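Local coordinates for uncharacterized protein (Silicibacter pomeroyi DSS-3, PDB 2RE3) that is of unknown function but, as a DUF1285 family member with repeated structural motifs, may take part in signal transduction, at residues Val101-Ala104 / Lys109-Leu112; Asp13-Ser18 / Pro61-Leu66; Ile45-Thr50 / Gln134-Gly139; Phe174-Ser179 / Phe183-Val188. All blocks are in the same frame, centred on the assembly; numbering follows the deposited sequence. Where two conformers were deposited one is given.

Contact 1 of 4, residues Val101-Ala104 / Lys109-Leu112; sequences VEVA and KQVL
Val103 pairs with Leu112 and Ala104 with Val111 in antiparallel register, the first a non-hydrogen-bonded pair and the second a hydrogen-bonded one. In the latter, Ala104 N donates to Val111 O at 2.9 Å and Val111 N returns the bond to Ala104 O, also at 2.9 Å. At the non-hydrogen-bonded pair the evidence is a weaker CA-H...O contact, Leu112 CA lying 3.4 Å from Glu102 O.

Val103 and Leu112 rise side by side from one face of the sheet. The CD2 branch of Leu112 meets CG1 of Val103 at 3.4 Å, because its CG stands beside the backbone N, anti to the carbonyl carbon (chi1 -57°). Val101 CG2 packs more loosely against Leu112 CB, at 4.2 Å. Gln110 passes across Val103, with OE1 3.5 Å from Val103 CG1, while its NE2 donates to the backbone oxygens of Trp177 and Leu166. Leu163 of helix 157-164 touches both Val101 and Leu112. Ala104 and Val111 project from the other, more exposed face.

This is the loop end of a beta hairpin made by strands 96-104 and 111-116, neighbours in a six-stranded mixed sheet of the C-terminal DUF1285 region.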
loop_
_atom_site.group_PDB
_atom_site.type_symbol
_atom_site.label_atom_id
_atom_site.label_comp_id
_atom_site.label_asym_id
_atom_site.label_seq_id
_atom_site.Cartn_x
_atom_site.Cartn_y
_atom_site.Cartn_z
ATOM N N VAL A 101 -7.082 -10.668 2.855
ATOM C CA VAL A 101 -6.606 -11.424 1.709
ATOM C C VAL A 101 -7.597 -12.547 1.500
ATOM O O VAL A 101 -8.083 -13.140 2.462
ATOM C CB VAL A 101 -5.170 -11.984 1.893
ATOM C CG1 VAL A 101 -5.056 -12.810 3.170
ATOM C CG2 VAL A 101 -4.770 -12.826 0.684
ATOM N N GLU A 102 -7.868 -12.822 0.225
ATOM C CA GLU A 102 -8.818 -13.829 -0.227
ATOM C C GLU A 102 -8.047 -14.803 -1.142
ATOM O O GLU A 102 -7.297 -14.345 -2.020
ATOM C CB GLU A 102 -9.933 -13.111 -1.005
ATOM C CG GLU A 102 -10.926 -14.009 -1.734
ATOM C CD GLU A 102 -11.185 -13.571 -3.179
ATOM O OE1 GLU A 102 -11.822 -12.503 -3.387
ATOM O OE2 GLU A 102 -10.762 -14.321 -4.091
ATOM N N VAL A 103 -8.200 -16.117 -0.944
ATOM C CA VAL A 103 -7.561 -17.092 -1.854
ATOM C C VAL A 103 -8.578 -17.694 -2.805
ATOM O O VAL A 103 -9.717 -17.935 -2.434
ATOM C CB VAL A 103 -6.979 -18.346 -1.173
ATOM C CG1 VAL A 103 -5.588 -18.613 -1.739
ATOM C CG2 VAL A 103 -6.978 -18.254 0.333
ATOM N N ALA A 104 -8.155 -17.982 -4.023
ATOM C CA ALA A 104 -8.971 -18.791 -4.915
ATOM C C ALA A 104 -8.032 -19.782 -5.530
ATOM O O ALA A 104 -6.834 -19.528 -5.627
ATOM C CB ALA A 104 -9.632 -17.939 -5.978
ATOM N N LYS A 109 -1.557 -23.022 -8.677
ATOM C CA LYS A 109 -2.507 -22.267 -9.487
ATOM C C LYS A 109 -3.249 -21.198 -8.657
ATOM O O LYS A 109 -4.102 -20.481 -9.192
ATOM C CB LYS A 109 -3.492 -23.241 -10.186
ATOM C CG LYS A 109 -2.851 -24.116 -11.306
ATOM C CD LYS A 109 -3.610 -25.429 -11.566
ATOM N N GLN A 110 -2.905 -21.048 -7.372
ATOM C CA GLN A 110 -3.707 -20.192 -6.452
ATOM C C GLN A 110 -3.582 -18.701 -6.783
ATOM O O GLN A 110 -2.582 -18.270 -7.315
ATOM C CB GLN A 110 -3.378 -20.470 -4.973
ATOM C CG GLN A 110 -2.522 -19.444 -4.276
ATOM C CD GLN A 110 -2.004 -19.867 -2.878
ATOM O OE1 GLN A 110 -2.680 -20.568 -2.107
ATOM N NE2 GLN A 110 -0.800 -19.408 -2.550
ATOM N N VAL A 111 -4.631 -17.940 -6.495
ATOM C CA VAL A 111 -4.647 -16.493 -6.698
ATOM C C VAL A 111 -5.010 -15.780 -5.381
ATOM O O VAL A 111 -5.989 -16.116 -4.696
ATOM C CB VAL A 111 -5.653 -16.078 -7.817
ATOM C CG1 VAL A 111 -5.588 -14.564 -8.064
ATOM C CG2 VAL A 111 -5.370 -16.844 -9.102
ATOM N N LEU A 112 -4.203 -14.802 -5.029
ATOM C CA LEU A 112 -4.383 -14.054 -3.784
ATOM C C LEU A 112 -4.874 -12.647 -4.113
ATOM O O LEU A 112 -4.170 -11.880 -4.767
ATOM C CB LEU A 112 -3.067 -13.981 -2.985
ATOM C CG LEU A 112 -2.366 -15.283 -2.582
ATOM C CD1 LEU A 112 -1.009 -15.005 -1.875
ATOM C CD2 LEU A 112 -3.255 -16.083 -1.686
HETATM O O HOH W 1 -8.382 -14.583 -5.186
#

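Contact 2 of 4, residues Asp13-Ser18 / Pro61-Leu66; sequences DGLLAS and PAMVRL
Leu16 and Met63 mark the nearest backbone approach, with their CA atoms 8.8 Å apart, a spacing that leaves the meeting of these two helical segments to side chains. Segment 13-18 enters helix 15-21 through Gly14 at the N-cap position, whereas 61-66 is helical throughout.

Met63, present as selenomethionine, supplies the whole of one side. Its CG lies anti to the backbone N (chi1 179°) and the chain stays extended as far as SE, which carries the heavy atom across to the other helix; the bend at chi3 (-56°) then turns CE onto Leu16. There the methyl CE meets Leu16 CD1 at 3.5 Å, the two side chains crossing at about a right angle. Met63 SE also lies 4.1 Å from Leu15 CG, so the thioether end touches both leucines. The other side of the contact is prepared by the first turn of its helix. Gly14 O accepts both Ser18 N, at 3.0 Å, and Ser18 OG, at 2.6 Å, the two donors arriving from opposite faces of the carbonyl plane. Beyond the segments, Leu15 also packs on Tyr53 of strand 51-53, and Leu66 on Ser24.

Only 116 Å² is buried in all, and Leu15 and Leu16 also touch a molecular neighbour in the crystal, so lattice packing may influence their conformations. With apolar carbon and selenium as the touching atoms, the link depends on dispersion and burial of Met63, and should be less directional than a polar one.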
loop_
_atom_site.group_PDB
_atom_site.type_symbol
_atom_site.label_atom_id
_atom_site.label_comp_id
_atom_site.label_asym_id
_atom_site.label_seq_id
_atom_site.Cartn_x
_atom_site.Cartn_y
_atom_site.Cartn_z
ATOM N N ASP A 13 -5.157 27.167 1.673
ATOM C CA ASP A 13 -6.357 26.309 1.641
ATOM C C ASP A 13 -6.063 25.101 2.533
ATOM O O ASP A 13 -5.054 24.423 2.325
ATOM C CB ASP A 13 -6.630 25.814 0.210
ATOM C CG ASP A 13 -7.875 26.458 -0.432
ATOM O OD1 ASP A 13 -8.123 27.680 -0.269
ATOM O OD2 ASP A 13 -8.603 25.718 -1.130
ATOM N N GLY A 14 -6.938 24.830 3.504
ATOM C CA GLY A 14 -6.660 23.852 4.572
ATOM C C GLY A 14 -7.148 22.439 4.293
ATOM O O GLY A 14 -7.467 22.098 3.164
ATOM N N LEU A 15 -7.205 21.605 5.329
ATOM C CA LEU A 15 -7.577 20.202 5.174
ATOM C C LEU A 15 -8.958 19.988 4.564
ATOM O O LEU A 15 -9.095 19.412 3.473
ATOM C CB LEU A 15 -7.531 19.503 6.524
ATOM C CG LEU A 15 -7.776 18.000 6.476
ATOM C CD1 LEU A 15 -6.744 17.413 5.543
ATOM C CD2 LEU A 15 -7.712 17.398 7.879
ATOM N N LEU A 16 -9.973 20.459 5.277
ATOM C CA LEU A 16 -11.362 20.309 4.883
ATOM C C LEU A 16 -11.696 21.051 3.592
ATOM O O LEU A 16 -12.488 20.552 2.778
ATOM C CB LEU A 16 -12.280 20.797 6.020
ATOM C CG LEU A 16 -12.683 19.769 7.086
ATOM C CD1 LEU A 16 -11.767 18.522 7.113
ATOM C CD2 LEU A 16 -12.825 20.400 8.463
ATOM N N ALA A 17 -11.122 22.239 3.402
ATOM C CA ALA A 17 -11.402 22.998 2.186
ATOM C C ALA A 17 -10.860 22.211 1.003
ATOM O O ALA A 17 -11.521 22.085 -0.019
ATOM C CB ALA A 17 -10.805 24.401 2.231
ATOM N N SER A 18 -9.682 21.634 1.167
ATOM C CA SER A 18 -9.057 20.898 0.090
ATOM C C SER A 18 -9.850 19.672 -0.270
ATOM O O SER A 18 -9.998 19.369 -1.447
ATOM C CB SER A 18 -7.649 20.491 0.478
ATOM O OG SER A 18 -6.887 21.646 0.694
ATOM N N PRO A 61 -12.808 7.805 7.602
ATOM C CA PRO A 61 -12.367 6.983 6.483
ATOM C C PRO A 61 -12.760 7.537 5.112
ATOM O O PRO A 61 -11.992 7.407 4.177
ATOM C CB PRO A 61 -13.016 5.618 6.748
ATOM C CG PRO A 61 -13.571 5.662 8.122
ATOM C CD PRO A 61 -13.670 7.071 8.553
ATOM N N ALA A 62 -13.914 8.196 5.000
ATOM C CA ALA A 62 -14.313 8.812 3.729
ATOM C C ALA A 62 -13.238 9.774 3.172
ATOM O O ALA A 62 -12.928 9.754 1.985
ATOM C CB ALA A 62 -15.711 9.521 3.855
HETATM N N MSE A 63 -12.668 10.596 4.040
HETATM C CA MSE A 63 -11.741 11.618 3.615
HETATM C C MSE A 63 -10.403 10.976 3.344
HETATM O O MSE A 63 -9.670 11.365 2.408
HETATM C CB MSE A 63 -11.583 12.649 4.695
HETATM C CG MSE A 63 -10.606 13.754 4.332
HETATM SE SE MSE A 63 -10.530 14.989 5.781
HETATM C CE MSE A 63 -12.449 15.378 5.844
ATOM N N VAL A 64 -10.069 9.985 4.158
ATOM C CA VAL A 64 -8.851 9.268 3.904
ATOM C C VAL A 64 -8.932 8.585 2.515
ATOM O O VAL A 64 -7.930 8.510 1.809
ATOM C CB VAL A 64 -8.531 8.270 5.044
ATOM C CG1 VAL A 64 -7.416 7.364 4.639
ATOM C CG2 VAL A 64 -8.175 9.026 6.339
ATOM N N ARG A 65 -10.109 8.106 2.114
ATOM C CA ARG A 65 -10.266 7.450 0.800
ATOM C C ARG A 65 -10.124 8.462 -0.331
ATOM O O ARG A 65 -9.501 8.201 -1.356
ATOM C CB ARG A 65 -11.626 6.815 0.679
ATOM C CG ARG A 65 -11.721 5.389 1.135
ATOM C CD ARG A 65 -13.138 4.848 0.893
ATOM N NE ARG A 65 -13.816 4.906 2.164
ATOM C CZ ARG A 65 -14.984 5.478 2.411
ATOM N NH1 ARG A 65 -15.742 6.020 1.466
ATOM N NH2 ARG A 65 -15.413 5.467 3.644
ATOM N N LEU A 66 -10.680 9.639 -0.086
ATOM C CA LEU A 66 -10.677 10.730 -1.035
ATOM C C LEU A 66 -9.248 11.199 -1.309
ATOM O O LEU A 66 -8.827 11.253 -2.467
ATOM C CB LEU A 66 -11.551 11.880 -0.490
ATOM C CG LEU A 66 -11.965 13.003 -1.437
ATOM C CD1 LEU A 66 -12.877 12.432 -2.531
ATOM C CD2 LEU A 66 -12.683 14.167 -0.681
#

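Contact 3 of 4, residues Ile45-Thr50 / Gln134-Gly139; sequences IARDGT and QDPATG
Arg47 and Asp135 make a salt bridge across the contact, with Arg47 NH2 3.4 Å from Asp135 OD1. The oxygen sits over one face of the guanidinium, offset toward its rim, and the carboxylate plane is turned 33° from that of the guanidinium. No N-H points at OD1, so the attraction is one of charge alone. Pro136 adds a loose touch, its CD 4.3 Å from Arg47 NH2.

Arg47 reaches over because its CG is anti to the backbone N (chi1 -164°) and the chain runs extended to NE. At NE it has a second carboxylate partner, Asp93, which probably steadies the guanidinium. Asp135 is anchored by its own loop: OD2 accepts Thr138 N at 3.1 Å, met from 71° above the carboxylate plane, in an Asx motif, while Asp135 O takes Gly139 N at 3.0 Å. On the other side, Arg47 is carried by a type I beta turn from Ala46 to Gly49, closed by Gly49 N to Ala46 O at 2.8 Å. Next to it, Asp48 OD1 accepts Thr50 N, which makes an Asx turn, and Thr50 OG1 from the same face.

With an alanine here instead of Asp135, Arg47 NH2 would probably lose the carboxylate over its guanidinium face, leaving Asp93 at NE, and Thr138 N-H its carboxylate acceptor. Between two surface loops of the N- and C-terminal family regions, an undirected ion pair of this kind is likely to be tolerant of small movements.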
loop_
_atom_site.group_PDB
_atom_site.type_symbol
_atom_site.label_atom_id
_atom_site.label_comp_id
_atom_site.label_asym_id
_atom_site.label_seq_id
_atom_site.Cartn_x
_atom_site.Cartn_y
_atom_site.Cartn_z
ATOM N N ILE A 45 1.177 9.601 6.635
ATOM C CA ILE A 45 0.504 8.310 6.679
ATOM C C ILE A 45 1.318 7.378 7.552
ATOM O O ILE A 45 2.408 6.916 7.161
ATOM C CB ILE A 45 0.375 7.678 5.281
ATOM C CG1 ILE A 45 -0.303 8.671 4.311
ATOM C CG2 ILE A 45 -0.408 6.371 5.363
ATOM C CD1 ILE A 45 -0.450 8.173 2.891
ATOM N N ALA A 46 0.815 7.108 8.747
ATOM C CA ALA A 46 1.536 6.199 9.659
ATOM C C ALA A 46 1.584 4.780 9.088
ATOM O O ALA A 46 0.794 4.417 8.230
ATOM C CB ALA A 46 0.918 6.191 11.063
ATOM N N ARG A 47 2.530 4.004 9.594
ATOM C CA ARG A 47 2.723 2.588 9.259
ATOM C C ARG A 47 1.452 1.738 9.353
ATOM O O ARG A 47 1.315 0.734 8.649
ATOM C CB ARG A 47 3.765 2.012 10.223
ATOM C CG ARG A 47 4.350 0.709 9.794
ATOM C CD ARG A 47 5.730 0.453 10.454
ATOM N NE ARG A 47 6.471 -0.590 9.739
ATOM C CZ ARG A 47 6.196 -1.902 9.791
ATOM N NH1 ARG A 47 5.190 -2.363 10.544
ATOM N NH2 ARG A 47 6.942 -2.768 9.090
ATOM N N ASP A 48 0.550 2.122 10.252
ATOM C CA ASP A 48 -0.709 1.414 10.432
ATOM C C ASP A 48 -1.852 1.947 9.565
ATOM O O ASP A 48 -2.993 1.505 9.709
ATOM C CB ASP A 48 -1.129 1.407 11.911
ATOM C CG ASP A 48 -1.658 2.758 12.406
ATOM O OD1 ASP A 48 -1.535 3.782 11.718
ATOM O OD2 ASP A 48 -2.216 2.782 13.519
ATOM N N GLY A 49 -1.569 2.906 8.699
ATOM C CA GLY A 49 -2.582 3.399 7.773
ATOM C C GLY A 49 -3.276 4.672 8.205
ATOM O O GLY A 49 -4.022 5.259 7.433
ATOM N N THR A 50 -3.010 5.103 9.431
ATOM C CA THR A 50 -3.639 6.281 10.010
ATOM C C THR A 50 -2.993 7.515 9.433
ATOM O O THR A 50 -1.779 7.594 9.344
ATOM C CB THR A 50 -3.491 6.278 11.553
ATOM O OG1 THR A 50 -4.202 5.147 12.045
ATOM C CG2 THR A 50 -4.021 7.566 12.194
ATOM N N GLN A 134 12.177 -6.671 5.634
ATOM C CA GLN A 134 12.208 -7.030 7.036
ATOM C C GLN A 134 11.808 -5.806 7.810
ATOM O O GLN A 134 11.846 -4.685 7.289
ATOM C CB GLN A 134 13.585 -7.573 7.454
ATOM C CG GLN A 134 13.909 -8.953 6.851
ATOM C CD GLN A 134 14.338 -8.882 5.383
ATOM O OE1 GLN A 134 15.242 -8.118 5.022
ATOM N NE2 GLN A 134 13.701 -9.682 4.535
ATOM N N ASP A 135 11.370 -6.038 9.041
ATOM C CA ASP A 135 10.957 -4.959 9.908
ATOM C C ASP A 135 12.215 -4.102 10.167
ATOM O O ASP A 135 13.273 -4.653 10.535
ATOM C CB ASP A 135 10.350 -5.531 11.207
ATOM C CG ASP A 135 9.494 -4.527 11.980
ATOM O OD1 ASP A 135 9.275 -3.380 11.519
ATOM O OD2 ASP A 135 9.037 -4.910 13.075
ATOM N N PRO A 136 12.130 -2.770 9.892
ATOM C CA PRO A 136 13.218 -1.939 10.409
ATOM C C PRO A 136 13.467 -2.337 11.878
ATOM O O PRO A 136 14.535 -2.878 12.205
ATOM C CB PRO A 136 12.690 -0.489 10.266
ATOM C CG PRO A 136 11.374 -0.564 9.507
ATOM C CD PRO A 136 11.126 -1.994 9.122
ATOM N N ALA A 137 12.442 -2.132 12.715
ATOM C CA ALA A 137 12.487 -2.423 14.147
ATOM C C ALA A 137 12.875 -3.885 14.443
ATOM O O ALA A 137 14.047 -4.174 14.718
ATOM C CB ALA A 137 11.133 -2.060 14.799
ATOM N N THR A 138 11.903 -4.800 14.364
ATOM C CA THR A 138 12.090 -6.214 14.748
ATOM C C THR A 138 13.230 -6.947 14.026
ATOM O O THR A 138 13.877 -7.816 14.603
ATOM C CB THR A 138 10.783 -7.038 14.521
ATOM N N GLY A 139 13.469 -6.609 12.763
ATOM C CA GLY A 139 14.245 -7.482 11.886
ATOM C C GLY A 139 13.403 -8.650 11.376
ATOM O O GLY A 139 13.869 -9.427 10.540
#

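Contact 4 of 4, residues Phe174-Ser179 / Phe183-Val188; sequences FGLWSS and FPLMTV
Phe174 and Met186, the latter a selenomethionine, lie side by side at the apolar centre, with Met186 CE 3.7 Å from Phe174 CD2. Met186 SE is 5.4 Å from the ring centroid, oblique to it, in a Met-aromatic contact. Leu185 continues the apolar group, its CD1 4.1 Å from Leu176 CD1 and a looser neighbour of the Phe174 ring.

Further along, Phe183 presents its ring edge to backbone oxygens, CD2 lying 3.4 Å from Leu176 O. Its CG is anti to the carbonyl carbon (chi1 -56°), which swings the ring along the strand toward Ser178. Gly175, lacking a side chain, lets its CA come within 4.2 Å of Pro184 CA.

The polar frame is antiparallel. Leu176 and Phe183 exchange two backbone bonds, and Phe174 N donates to Met186 O at 2.8 Å. Phe174 O is gripped by two donors, Leu185 N at 2.9 Å and Met186 N at 3.2 Å; this is a classic beta bulge, where the register slips by one residue.

Strand 173-178 is the middle of three antiparallel strands, between 168-170 and 181-185. Helix 157-164 covers Phe174 and Leu176 through Met164 and Leu163, while Leu191 of helix 188-192 packs on Phe174 and Met186.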
loop_
_atom_site.group_PDB
_atom_site.type_symbol
_atom_site.label_atom_id
_atom_site.label_comp_id
_atom_site.label_asym_id
_atom_site.label_seq_id
_atom_site.Cartn_x
_atom_site.Cartn_y
_atom_site.Cartn_z
ATOM N N PHE A 174 10.847 -20.103 1.091
ATOM C CA PHE A 174 9.452 -20.147 1.469
ATOM C C PHE A 174 8.767 -18.924 0.911
ATOM O O PHE A 174 9.277 -17.835 1.030
ATOM C CB PHE A 174 9.317 -20.164 2.983
ATOM C CG PHE A 174 7.909 -20.086 3.447
ATOM C CD1 PHE A 174 7.153 -21.237 3.590
ATOM C CD2 PHE A 174 7.325 -18.855 3.699
ATOM C CE1 PHE A 174 5.835 -21.171 3.976
ATOM C CE2 PHE A 174 6.020 -18.774 4.106
ATOM C CZ PHE A 174 5.262 -19.948 4.253
ATOM N N GLY A 175 7.607 -19.090 0.307
ATOM C CA GLY A 175 6.908 -17.944 -0.283
ATOM C C GLY A 175 5.495 -18.240 -0.731
ATOM O O GLY A 175 4.874 -19.239 -0.301
ATOM N N LEU A 176 4.986 -17.388 -1.619
ATOM C CA LEU A 176 3.568 -17.429 -2.029
ATOM C C LEU A 176 3.421 -17.518 -3.539
ATOM O O LEU A 176 4.069 -16.779 -4.263
ATOM C CB LEU A 176 2.818 -16.206 -1.473
ATOM C CG LEU A 176 2.677 -16.213 0.063
ATOM C CD1 LEU A 176 2.205 -14.892 0.544
ATOM C CD2 LEU A 176 1.740 -17.293 0.498
ATOM N N TRP A 177 2.630 -18.490 -3.996
ATOM C CA TRP A 177 2.197 -18.555 -5.373
ATOM C C TRP A 177 0.967 -17.699 -5.513
ATOM O O TRP A 177 0.037 -17.853 -4.738
ATOM C CB TRP A 177 1.830 -19.977 -5.759
ATOM C CG TRP A 177 3.014 -20.838 -6.057
ATOM C CD1 TRP A 177 3.631 -21.701 -5.204
ATOM C CD2 TRP A 177 3.728 -20.906 -7.286
ATOM N NE1 TRP A 177 4.686 -22.305 -5.823
ATOM C CE2 TRP A 177 4.778 -21.833 -7.106
ATOM C CE3 TRP A 177 3.583 -20.275 -8.528
ATOM C CZ2 TRP A 177 5.675 -22.172 -8.132
ATOM C CZ3 TRP A 177 4.477 -20.612 -9.559
ATOM C CH2 TRP A 177 5.509 -21.553 -9.348
ATOM N N SER A 178 0.964 -16.774 -6.469
ATOM C CA SER A 178 -0.278 -16.106 -6.873
ATOM C C SER A 178 -0.284 -15.875 -8.362
ATOM O O SER A 178 0.726 -15.475 -8.917
ATOM C CB SER A 178 -0.454 -14.779 -6.146
ATOM O OG SER A 178 -1.720 -14.213 -6.446
ATOM N N SER A 179 -1.414 -16.124 -9.010
ATOM C CA SER A 179 -1.580 -15.827 -10.454
ATOM C C SER A 179 -0.497 -16.453 -11.313
ATOM O O SER A 179 -0.076 -15.841 -12.282
ATOM C CB SER A 179 -1.584 -14.311 -10.751
ATOM O OG SER A 179 -2.591 -13.631 -10.038
ATOM N N PHE A 183 6.485 -15.790 -5.282
ATOM C CA PHE A 183 7.096 -14.690 -4.560
ATOM C C PHE A 183 7.792 -15.155 -3.292
ATOM O O PHE A 183 7.151 -15.513 -2.298
ATOM C CB PHE A 183 6.040 -13.657 -4.281
ATOM C CG PHE A 183 5.360 -13.193 -5.518
ATOM C CD1 PHE A 183 5.950 -12.229 -6.316
ATOM C CD2 PHE A 183 4.169 -13.784 -5.938
ATOM C CE1 PHE A 183 5.346 -11.845 -7.509
ATOM C CE2 PHE A 183 3.549 -13.376 -7.126
ATOM C CZ PHE A 183 4.119 -12.405 -7.894
ATOM N N PRO A 184 9.121 -15.162 -3.333
ATOM C CA PRO A 184 9.856 -15.551 -2.164
ATOM C C PRO A 184 9.688 -14.552 -1.058
ATOM O O PRO A 184 9.630 -13.335 -1.301
ATOM C CB PRO A 184 11.311 -15.572 -2.638
ATOM C CG PRO A 184 11.259 -15.621 -4.132
ATOM C CD PRO A 184 10.005 -14.855 -4.466
ATOM N N LEU A 185 9.648 -15.089 0.152
ATOM C CA LEU A 185 9.436 -14.330 1.359
ATOM C C LEU A 185 10.588 -14.475 2.365
ATOM O O LEU A 185 10.850 -13.557 3.137
ATOM C CB LEU A 185 8.139 -14.790 2.025
ATOM C CG LEU A 185 6.786 -14.283 1.549
ATOM C CD1 LEU A 185 5.719 -14.659 2.587
ATOM C CD2 LEU A 185 6.811 -12.783 1.307
HETATM N N MSE A 186 11.235 -15.642 2.406
HETATM C CA MSE A 186 12.332 -15.898 3.344
HETATM C C MSE A 186 12.950 -17.250 2.987
HETATM O O MSE A 186 12.330 -18.054 2.309
HETATM C CB MSE A 186 11.815 -15.877 4.795
HETATM C CG MSE A 186 11.314 -17.243 5.317
HETATM SE SE MSE A 186 10.055 -17.216 6.814
HETATM C CE MSE A 186 8.669 -16.231 5.855
ATOM N N THR A 187 14.168 -17.505 3.453
ATOM C CA THR A 187 14.858 -18.762 3.151
ATOM C C THR A 187 14.187 -19.895 3.910
ATOM O O THR A 187 13.495 -19.668 4.910
ATOM C CB THR A 187 16.375 -18.717 3.517
ATOM O OG1 THR A 187 16.549 -18.700 4.943
ATOM C CG2 THR A 187 17.076 -17.513 2.882
ATOM N N VAL A 188 14.381 -21.116 3.430
ATOM C CA VAL A 188 13.914 -22.304 4.151
ATOM C C VAL A 188 14.467 -22.300 5.581
ATOM O O VAL A 188 13.708 -22.444 6.538
ATOM C CB VAL A 188 14.258 -23.617 3.383
ATOM C CG1 VAL A 188 14.185 -24.826 4.288
ATOM C CG2 VAL A 188 13.310 -23.771 2.206
#

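Contacts 1 and 4 form one continuous region, with centres 13 Å apart. Leu112 N lies 2.9 Å from Ser178 OG, a probable hydrogen bond. Val111 CG1 packs 3.7 Å from Ser179 OG, so the hairpin of contact 1 abuts the three-stranded sheet of contact 4. Contact 2 stands on the opposite side of the chain's centre, its centre 34 Å from that of contact 1 and 38 Å from that of contact 4. Contact 3 spans the two family regions and encloses contact 1 in sequence; its nearest atoms come within about 5 Å of both contact 2 and contact 4 without touching either. No ligand or active site is identified to which the four could be related.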